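Local structure of putative polyketide synthase (Brevibacillus brevis, 5HU7) at residues Gly46-Pro51 with Leu88-Asp93; Gly76-His81 with Glu133-Val138; Leu247-Asn252 with Ile287-Arg292. The protein probably removes water from beta-hydroxyacyl intermediates held on an acyl carrier protein, as the dehydratase domain of a trans-AT polyketide synthase. One frame throughout, in Å; residues are numbered along the deposited sequence.

Contact 1. Residues Gly46-Pro51 with Leu88-Asp93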
# COMPACT_ATOMS: atom_id res chain seq x y z
N GLY A 46 -4.19 -22.37 -18.06
CA GLY A 46 -5.52 -22.40 -18.66
C GLY A 46 -6.53 -22.11 -17.55
O GLY A 46 -6.12 -21.93 -16.38
N GLN A 47 -7.84 -22.01 -17.88
CA GLN A 47 -8.75 -21.64 -16.81
C GLN A 47 -8.80 -22.68 -15.71
O GLN A 47 -8.78 -23.89 -15.98
CB GLN A 47 -10.17 -21.36 -17.30
CG GLN A 47 -10.97 -20.53 -16.29
CD GLN A 47 -12.26 -19.98 -16.84
OE1 GLN A 47 -12.50 -18.76 -16.80
NE2 GLN A 47 -13.16 -20.85 -17.25
N ARG A 48 -8.94 -22.21 -14.47
CA ARG A 48 -9.01 -23.07 -13.30
C ARG A 48 -9.37 -22.30 -12.04
O ARG A 48 -9.26 -21.09 -11.98
CB ARG A 48 -7.68 -23.83 -13.09
CG ARG A 48 -6.49 -22.94 -12.85
CD ARG A 48 -5.25 -23.76 -12.86
NE ARG A 48 -4.04 -23.00 -12.58
CZ ARG A 48 -3.48 -22.14 -13.42
NH1 ARG A 48 -4.04 -21.87 -14.59
NH2 ARG A 48 -2.36 -21.51 -13.08
N PHE A 49 -9.73 -23.02 -11.02
CA PHE A 49 -10.13 -22.48 -9.72
C PHE A 49 -8.92 -21.97 -8.99
O PHE A 49 -7.87 -22.62 -9.02
CB PHE A 49 -10.79 -23.58 -8.85
CG PHE A 49 -12.10 -24.12 -9.39
CD1 PHE A 49 -13.14 -23.25 -9.74
CD2 PHE A 49 -12.30 -25.49 -9.54
CE1 PHE A 49 -14.34 -23.75 -10.25
CE2 PHE A 49 -13.50 -25.98 -10.06
CZ PHE A 49 -14.51 -25.10 -10.43
N PHE A 50 -9.05 -20.82 -8.32
CA PHE A 50 -7.98 -20.28 -7.47
C PHE A 50 -7.70 -21.32 -6.38
O PHE A 50 -8.65 -21.86 -5.83
CB PHE A 50 -8.42 -18.96 -6.81
CG PHE A 50 -7.32 -18.16 -6.15
CD1 PHE A 50 -6.36 -17.51 -6.92
CD2 PHE A 50 -7.34 -17.92 -4.79
CE1 PHE A 50 -5.38 -16.73 -6.32
CE2 PHE A 50 -6.40 -17.08 -4.20
CZ PHE A 50 -5.42 -16.50 -4.96
N PRO A 51 -6.43 -21.66 -6.06
CA PRO A 51 -6.19 -22.67 -5.02
C PRO A 51 -6.83 -22.36 -3.67
O PRO A 51 -6.82 -21.21 -3.24
CB PRO A 51 -4.67 -22.73 -4.93
CG PRO A 51 -4.16 -22.13 -6.13
CD PRO A 51 -5.17 -21.16 -6.65
N LEU A 88 -13.06 -18.02 -7.45
CA LEU A 88 -12.30 -17.12 -8.30
C LEU A 88 -11.63 -18.02 -9.36
O LEU A 88 -11.02 -19.04 -9.02
CB LEU A 88 -11.24 -16.37 -7.47
CG LEU A 88 -10.16 -15.58 -8.20
CD1 LEU A 88 -10.76 -14.47 -9.06
CD2 LEU A 88 -9.17 -15.00 -7.22
N LEU A 89 -11.80 -17.65 -10.63
CA LEU A 89 -11.22 -18.36 -11.74
C LEU A 89 -10.03 -17.58 -12.23
O LEU A 89 -10.12 -16.39 -12.42
CB LEU A 89 -12.22 -18.54 -12.89
CG LEU A 89 -13.45 -19.41 -12.62
CD1 LEU A 89 -14.22 -19.65 -13.89
CD2 LEU A 89 -13.07 -20.72 -12.03
N VAL A 90 -8.91 -18.27 -12.44
CA VAL A 90 -7.68 -17.66 -12.91
C VAL A 90 -7.12 -18.46 -14.09
O VAL A 90 -7.55 -19.59 -14.32
CB VAL A 90 -6.65 -17.56 -11.76
CG1 VAL A 90 -7.23 -16.79 -10.58
CG2 VAL A 90 -6.16 -18.95 -11.34
N GLY A 91 -6.19 -17.86 -14.82
CA GLY A 91 -5.51 -18.49 -15.95
C GLY A 91 -6.16 -18.30 -17.30
O GLY A 91 -5.56 -18.70 -18.28
N ASP A 92 -7.36 -17.70 -17.38
CA ASP A 92 -8.08 -17.43 -18.63
C ASP A 92 -7.72 -15.98 -19.02
O ASP A 92 -7.07 -15.76 -20.03
CB ASP A 92 -9.60 -17.61 -18.41
CG ASP A 92 -10.55 -17.46 -19.60
OD1 ASP A 92 -10.36 -16.55 -20.41
OD2 ASP A 92 -11.57 -18.16 -19.62
N ASP A 93 -8.10 -15.02 -18.19
CA ASP A 93 -7.83 -13.60 -18.38
C ASP A 93 -7.09 -13.08 -17.15
O ASP A 93 -6.99 -13.78 -16.14
CB ASP A 93 -9.15 -12.81 -18.57
CG ASP A 93 -9.76 -12.95 -19.97
OD1 ASP A 93 -9.07 -12.61 -20.96
OD2 ASP A 93 -10.95 -13.35 -20.06
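Phe50 N gives its hydrogen to Leu88 O over 2.7 Å, the shortest bond between the two segments, at an N-H...O angle of 156°. It extends a small antiparallel ribbon in which Arg48 and Val90 are the hydrogen-bonded pair. Val90 N reaches Arg48 O almost straight at 2.9 Å, while Arg48 N meets Val90 O at 3.0 Å through a more bent bond (134°). Val90 O also receives a CA-H...O contact from Gln47. Phe49 and Leu89, the non-hydrogen-bonded pair, run side by side, with Phe49 CD1 lying 3.4 Å from Leu89 CD2.

The Phe50 ring turns back over the partner segment because CG stands opposite the main-chain N (chi1 -168°). Leu88 CD2 sits over one face, 4.0 Å from the centroid of the Phe50 ring, a CH-pi contact, and Val90 CG1 comes in obliquely at 3.8 Å from Phe50 CD1. Tyr55 of helix 52-65 meets the same ring edge-to-face and takes a hydrogen bond from Leu88 N. Arg48 bonds Met39 O through NH2 and, weakly, Gly46 O through NH1. A side chain at Gly91 would collide with Gly46 O and Arg48 NH1.

Segment 46-51 closes the HxxxGxxxxP signature of dehydratase domains, whose leading histidine is catalytic in characterised relatives. Main-chain bonds thus set the register of the ribbon, buried apolar groups hold its inner side, and the Arg48 charge is probably offset by carbonyl dipoles, chiefly that of Met39, and by a long, weak ion pair to Asp41.

Contact 2. Residues Gly76-His81 with Glu133-Val138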
# COMPACT_ATOMS: atom_id res chain seq x y z
N GLY A 76 -0.25 -14.59 17.27
CA GLY A 76 -1.24 -15.64 17.02
C GLY A 76 -2.47 -15.08 16.33
O GLY A 76 -2.94 -14.01 16.68
N ILE A 77 -2.98 -15.81 15.34
CA ILE A 77 -4.14 -15.44 14.56
C ILE A 77 -5.15 -16.56 14.62
O ILE A 77 -4.77 -17.73 14.54
CB ILE A 77 -3.73 -15.17 13.08
CG1 ILE A 77 -3.02 -13.82 12.97
CG2 ILE A 77 -4.95 -15.22 12.14
CD1 ILE A 77 -2.29 -13.61 11.67
N ARG A 78 -6.46 -16.20 14.72
CA ARG A 78 -7.55 -17.15 14.63
C ARG A 78 -8.49 -16.65 13.54
O ARG A 78 -9.00 -15.54 13.65
CB ARG A 78 -8.32 -17.32 15.93
CG ARG A 78 -9.44 -18.38 15.80
CD ARG A 78 -10.37 -18.44 16.98
NE ARG A 78 -9.67 -18.91 18.17
CZ ARG A 78 -9.34 -18.19 19.23
NH1 ARG A 78 -9.68 -16.91 19.31
NH2 ARG A 78 -8.68 -18.74 20.24
N MET A 79 -8.71 -17.45 12.50
CA MET A 79 -9.70 -17.14 11.48
C MET A 79 -10.89 -18.05 11.75
O MET A 79 -10.68 -19.20 12.05
CB MET A 79 -9.17 -17.33 10.08
CG MET A 79 -7.86 -16.61 9.83
SD MET A 79 -7.15 -16.89 8.17
CE MET A 79 -8.46 -16.47 7.20
N SER A 80 -12.11 -17.53 11.75
CA SER A 80 -13.33 -18.27 12.07
C SER A 80 -14.37 -18.04 10.98
O SER A 80 -14.37 -16.99 10.37
CB SER A 80 -13.93 -17.75 13.38
OG SER A 80 -13.10 -18.07 14.48
N HIS A 81 -15.29 -19.00 10.79
CA HIS A 81 -16.42 -18.90 9.87
C HIS A 81 -16.02 -18.53 8.45
O HIS A 81 -16.64 -17.69 7.83
CB HIS A 81 -17.45 -17.91 10.41
CG HIS A 81 -17.85 -18.17 11.83
ND1 HIS A 81 -18.37 -19.39 12.21
CD2 HIS A 81 -17.75 -17.37 12.92
CE1 HIS A 81 -18.61 -19.29 13.51
NE2 HIS A 81 -18.23 -18.10 13.99
N GLU A 133 -9.28 -12.82 14.49
CA GLU A 133 -8.87 -12.32 15.81
C GLU A 133 -7.39 -12.51 16.00
O GLU A 133 -6.79 -13.48 15.52
CB GLU A 133 -9.55 -13.06 16.96
CG GLU A 133 -11.07 -13.01 16.91
CD GLU A 133 -11.69 -14.05 17.81
OE1 GLU A 133 -12.13 -13.71 18.93
OE2 GLU A 133 -11.64 -15.24 17.43
N PHE A 134 -6.81 -11.59 16.73
CA PHE A 134 -5.43 -11.56 17.16
C PHE A 134 -5.45 -11.96 18.58
O PHE A 134 -6.17 -11.37 19.37
CB PHE A 134 -4.86 -10.15 17.06
CG PHE A 134 -4.82 -9.70 15.63
CD1 PHE A 134 -3.93 -10.27 14.73
CD2 PHE A 134 -5.62 -8.66 15.20
CE1 PHE A 134 -3.88 -9.84 13.41
CE2 PHE A 134 -5.58 -8.24 13.88
CZ PHE A 134 -4.72 -8.84 12.99
N THR A 135 -4.72 -12.99 18.92
CA THR A 135 -4.71 -13.52 20.26
C THR A 135 -3.38 -14.15 20.59
O THR A 135 -2.66 -14.56 19.69
CB THR A 135 -5.89 -14.52 20.40
OG1 THR A 135 -6.05 -14.89 21.78
CG2 THR A 135 -5.72 -15.75 19.52
N SER A 136 -3.09 -14.27 21.89
CA SER A 136 -1.89 -14.88 22.39
C SER A 136 -2.26 -16.28 22.80
O SER A 136 -3.00 -16.45 23.76
CB SER A 136 -1.31 -14.10 23.57
OG SER A 136 -1.23 -12.73 23.21
N PHE A 137 -1.79 -17.28 22.04
CA PHE A 137 -2.08 -18.67 22.38
C PHE A 137 -1.27 -19.09 23.59
O PHE A 137 -0.07 -19.27 23.49
CB PHE A 137 -1.88 -19.60 21.20
CG PHE A 137 -2.87 -19.34 20.09
CD1 PHE A 137 -4.19 -19.76 20.20
CD2 PHE A 137 -2.48 -18.72 18.91
CE1 PHE A 137 -5.10 -19.52 19.20
CE2 PHE A 137 -3.38 -18.52 17.88
CZ PHE A 137 -4.70 -18.90 18.04
N VAL A 138 -1.94 -19.24 24.71
CA VAL A 138 -1.36 -19.59 26.01
C VAL A 138 -0.86 -21.02 26.11
O VAL A 138 -0.03 -21.32 26.97
CB VAL A 138 -2.35 -19.27 27.16
CG1 VAL A 138 -2.70 -17.78 27.18
CG2 VAL A 138 -3.60 -20.13 27.10
O HOH W 1 -11.71 -15.76 14.65
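Arg78 and Glu133 lie side by side on neighbouring antiparallel strands, their side chains pointing the same way, with the guanidinium and carboxylate planes 56° apart. The salt bridge between them is therefore lopsided: Arg78 NH1 meets Glu133 OE2 at 3.2 Å, the oxygen close to the guanidinium plane but the nitrogen well above the plane of the carboxylate. The bend at chi3 (-67°) brings Arg78 NH1 beside this oxygen, while NE makes a second salt bridge to Glu248. A water draws the group together, donating to Glu133 OE2 and Arg78 O and accepting from Ser80 OG. Beneath these groups the paired backbones are bonded both ways, Arg78 N to Glu133 O and Glu133 N to Arg78 O, each at 2.9 Å.

The Phe137 ring stands nearly perpendicular to the guanidinium, at 82°, and Arg78 NH2 approaches its CE1 obliquely at 3.8 Å. Thr135 CG2 covers one face of this ring, while Ile77 O lies at its edge. Phe137 CE2 packs 3.7 Å from Gly76 CA, where a CB would strike the ring. On the other side of the sheet Ile77 and Phe134 run alongside each other, facing helix 52-65.

With Glu133 and Glu248 both bonded to it, Arg78 is a positive centre shared by the strands on either side of its own, which would be expected to favour the ionised form of both carboxylates.

Contact 3. Residues Leu247-Asn252 with Ile287-Arg292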
# COMPACT_ATOMS: atom_id res chain seq x y z
N LEU A 247 -9.51 -21.77 12.20
CA LEU A 247 -8.13 -21.92 11.80
C LEU A 247 -7.32 -21.16 12.81
O LEU A 247 -7.53 -19.95 12.97
CB LEU A 247 -7.93 -21.31 10.40
CG LEU A 247 -6.51 -20.99 9.92
CD1 LEU A 247 -5.64 -22.19 9.95
CD2 LEU A 247 -6.53 -20.45 8.50
N GLU A 248 -6.38 -21.84 13.48
CA GLU A 248 -5.50 -21.22 14.44
C GLU A 248 -4.08 -21.34 13.93
O GLU A 248 -3.69 -22.41 13.51
CB GLU A 248 -5.69 -21.83 15.83
CG GLU A 248 -6.99 -21.36 16.47
CD GLU A 248 -7.32 -21.91 17.84
OE1 GLU A 248 -6.57 -22.79 18.32
OE2 GLU A 248 -8.29 -21.43 18.46
N ILE A 249 -3.33 -20.25 13.88
CA ILE A 249 -1.94 -20.23 13.44
C ILE A 249 -1.13 -19.88 14.71
O ILE A 249 -1.28 -18.79 15.24
CB ILE A 249 -1.70 -19.23 12.29
CG1 ILE A 249 -2.66 -19.48 11.11
CG2 ILE A 249 -0.24 -19.31 11.81
CD1 ILE A 249 -2.64 -18.37 10.03
N TYR A 250 -0.33 -20.84 15.21
CA TYR A 250 0.40 -20.71 16.48
C TYR A 250 1.76 -20.03 16.39
O TYR A 250 2.26 -19.55 17.41
CB TYR A 250 0.53 -22.07 17.14
CG TYR A 250 -0.82 -22.73 17.34
CD1 TYR A 250 -1.76 -22.17 18.18
CD2 TYR A 250 -1.18 -23.84 16.59
CE1 TYR A 250 -3.03 -22.75 18.33
CE2 TYR A 250 -2.44 -24.41 16.73
CZ TYR A 250 -3.35 -23.88 17.62
OH TYR A 250 -4.58 -24.48 17.74
N GLU A 251 2.35 -19.97 15.20
CA GLU A 251 3.62 -19.28 14.98
C GLU A 251 3.71 -18.84 13.52
O GLU A 251 3.06 -19.42 12.65
CB GLU A 251 4.82 -20.20 15.33
CG GLU A 251 4.95 -21.42 14.44
CD GLU A 251 5.78 -22.56 14.99
OE1 GLU A 251 6.61 -23.10 14.23
OE2 GLU A 251 5.54 -22.98 16.15
N ASN A 252 4.55 -17.86 13.26
CA ASN A 252 4.79 -17.37 11.90
C ASN A 252 5.81 -18.34 11.30
O ASN A 252 6.61 -18.92 12.05
CB ASN A 252 5.36 -15.93 11.94
CG ASN A 252 4.56 -14.94 12.78
OD1 ASN A 252 3.54 -14.39 12.34
ND2 ASN A 252 4.98 -14.70 14.02
N ILE A 287 2.52 -28.37 16.96
CA ILE A 287 1.55 -27.93 15.96
C ILE A 287 1.73 -26.43 15.66
O ILE A 287 1.81 -25.62 16.58
CB ILE A 287 0.10 -28.26 16.42
CG1 ILE A 287 -0.08 -29.77 16.49
CG2 ILE A 287 -0.93 -27.63 15.48
CD1 ILE A 287 -1.18 -30.23 17.28
N GLY A 288 1.82 -26.12 14.38
CA GLY A 288 1.92 -24.75 13.90
C GLY A 288 0.61 -24.22 13.36
O GLY A 288 0.40 -23.02 13.38
N ILE A 289 -0.26 -25.12 12.81
CA ILE A 289 -1.55 -24.76 12.23
C ILE A 289 -2.59 -25.85 12.53
O ILE A 289 -2.36 -27.03 12.27
CB ILE A 289 -1.47 -24.55 10.69
CG1 ILE A 289 -0.40 -23.51 10.27
CG2 ILE A 289 -2.85 -24.16 10.14
CD1 ILE A 289 0.08 -23.65 8.88
N ARG A 290 -3.75 -25.45 12.99
CA ARG A 290 -4.87 -26.34 13.26
C ARG A 290 -6.08 -25.82 12.48
O ARG A 290 -6.40 -24.65 12.56
CB ARG A 290 -5.15 -26.38 14.75
CG ARG A 290 -6.51 -26.94 15.12
CD ARG A 290 -6.68 -27.02 16.61
NE ARG A 290 -5.85 -28.08 17.19
CZ ARG A 290 -5.78 -28.35 18.49
NH1 ARG A 290 -6.44 -27.61 19.38
NH2 ARG A 290 -5.01 -29.34 18.92
N MET A 291 -6.75 -26.71 11.71
CA MET A 291 -7.92 -26.40 10.92
C MET A 291 -9.01 -27.28 11.47
O MET A 291 -8.83 -28.50 11.55
CB MET A 291 -7.71 -26.73 9.44
CG MET A 291 -6.61 -25.92 8.81
SD MET A 291 -6.16 -26.50 7.19
CE MET A 291 -7.52 -25.96 6.27
N ARG A 292 -10.08 -26.69 11.95
CA ARG A 292 -11.19 -27.42 12.52
C ARG A 292 -12.44 -27.13 11.70
O ARG A 292 -12.70 -25.98 11.37
CB ARG A 292 -11.39 -27.04 14.00
CG ARG A 292 -10.24 -27.53 14.92
CD ARG A 292 -10.28 -29.05 15.09
NE ARG A 292 -9.32 -29.64 16.04
CZ ARG A 292 -9.41 -29.58 17.38
NH1 ARG A 292 -8.48 -30.16 18.13
NH2 ARG A 292 -10.40 -28.92 17.96
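Glu248 and Arg290 exchange both of their main-chain bonds: Glu248 N donates to Arg290 O at 3.0 Å and Arg290 N to Glu248 O at 3.1 Å. Each of these oxygens also takes a CA-H...O contact, Arg290 O from Leu247 and Glu248 O from Ile289. One step further on, Tyr250 N reaches Gly288 O at 2.9 Å, from 37° above the carbonyl plane, as the strand gives way to a turn.

The carboxylate of Glu248 is satisfied at both oxygens. Tyr250 OH donates to the anti lone pair of Glu248 OE1 at 2.7 Å, and OE2 is bound by Arg78 in a salt bridge. Arg290 sends NH2 to Glu279 on strand 276-281 rather than to Glu248, and Arg292 NH1 rests 3.3 Å above the middle of the Arg290 guanidinium, with a long, weak ion pair of its own to Glu279.

With CG opposite the carbonyl carbon (chi1 -56°), the Tyr250 ring is carried across Arg290, Tyr250 OH coming 3.5 Å from Arg290 CD, with the ring and guanidinium planes 88° apart and Arg290 CB at the ring edge. Tyr250 CE2 also packs against Ile287 CG2 at 3.8 Å. A phenylalanine in place of Tyr250 would probably leave Glu248 OE1 without its donor and the carboxylate freer to turn.

On the opposite face Leu247 CD1 touches Ile289 CG2 at 3.4 Å, part of the buried side. Gly288 and Ile289 both face Leu280, forming a classic beta bulge where the strand turns a corner, and the segments belong to the long antiparallel strands of a hotdog fold.

Overall arrangement
Contacts 2 and 3 are neighbours, their centres about 9 Å apart, because strands 76-84 and 241-249 adjoin: Met79 N lies 2.8 Å from Leu247 O. This seam joins strands from the two halves of the domain, as expected for a double hotdog. Contact 1 lies on the other side of the chain's centre, with its centre about 30 Å from that of contact 2 and 27 Å from that of contact 3. Helix 52-65 bridges the gap: it starts directly after segment 46-51, and its Arg60 packs on both Ile77 and Ile249. In relatives the active site involves the histidine of the signature that ends in contact 1.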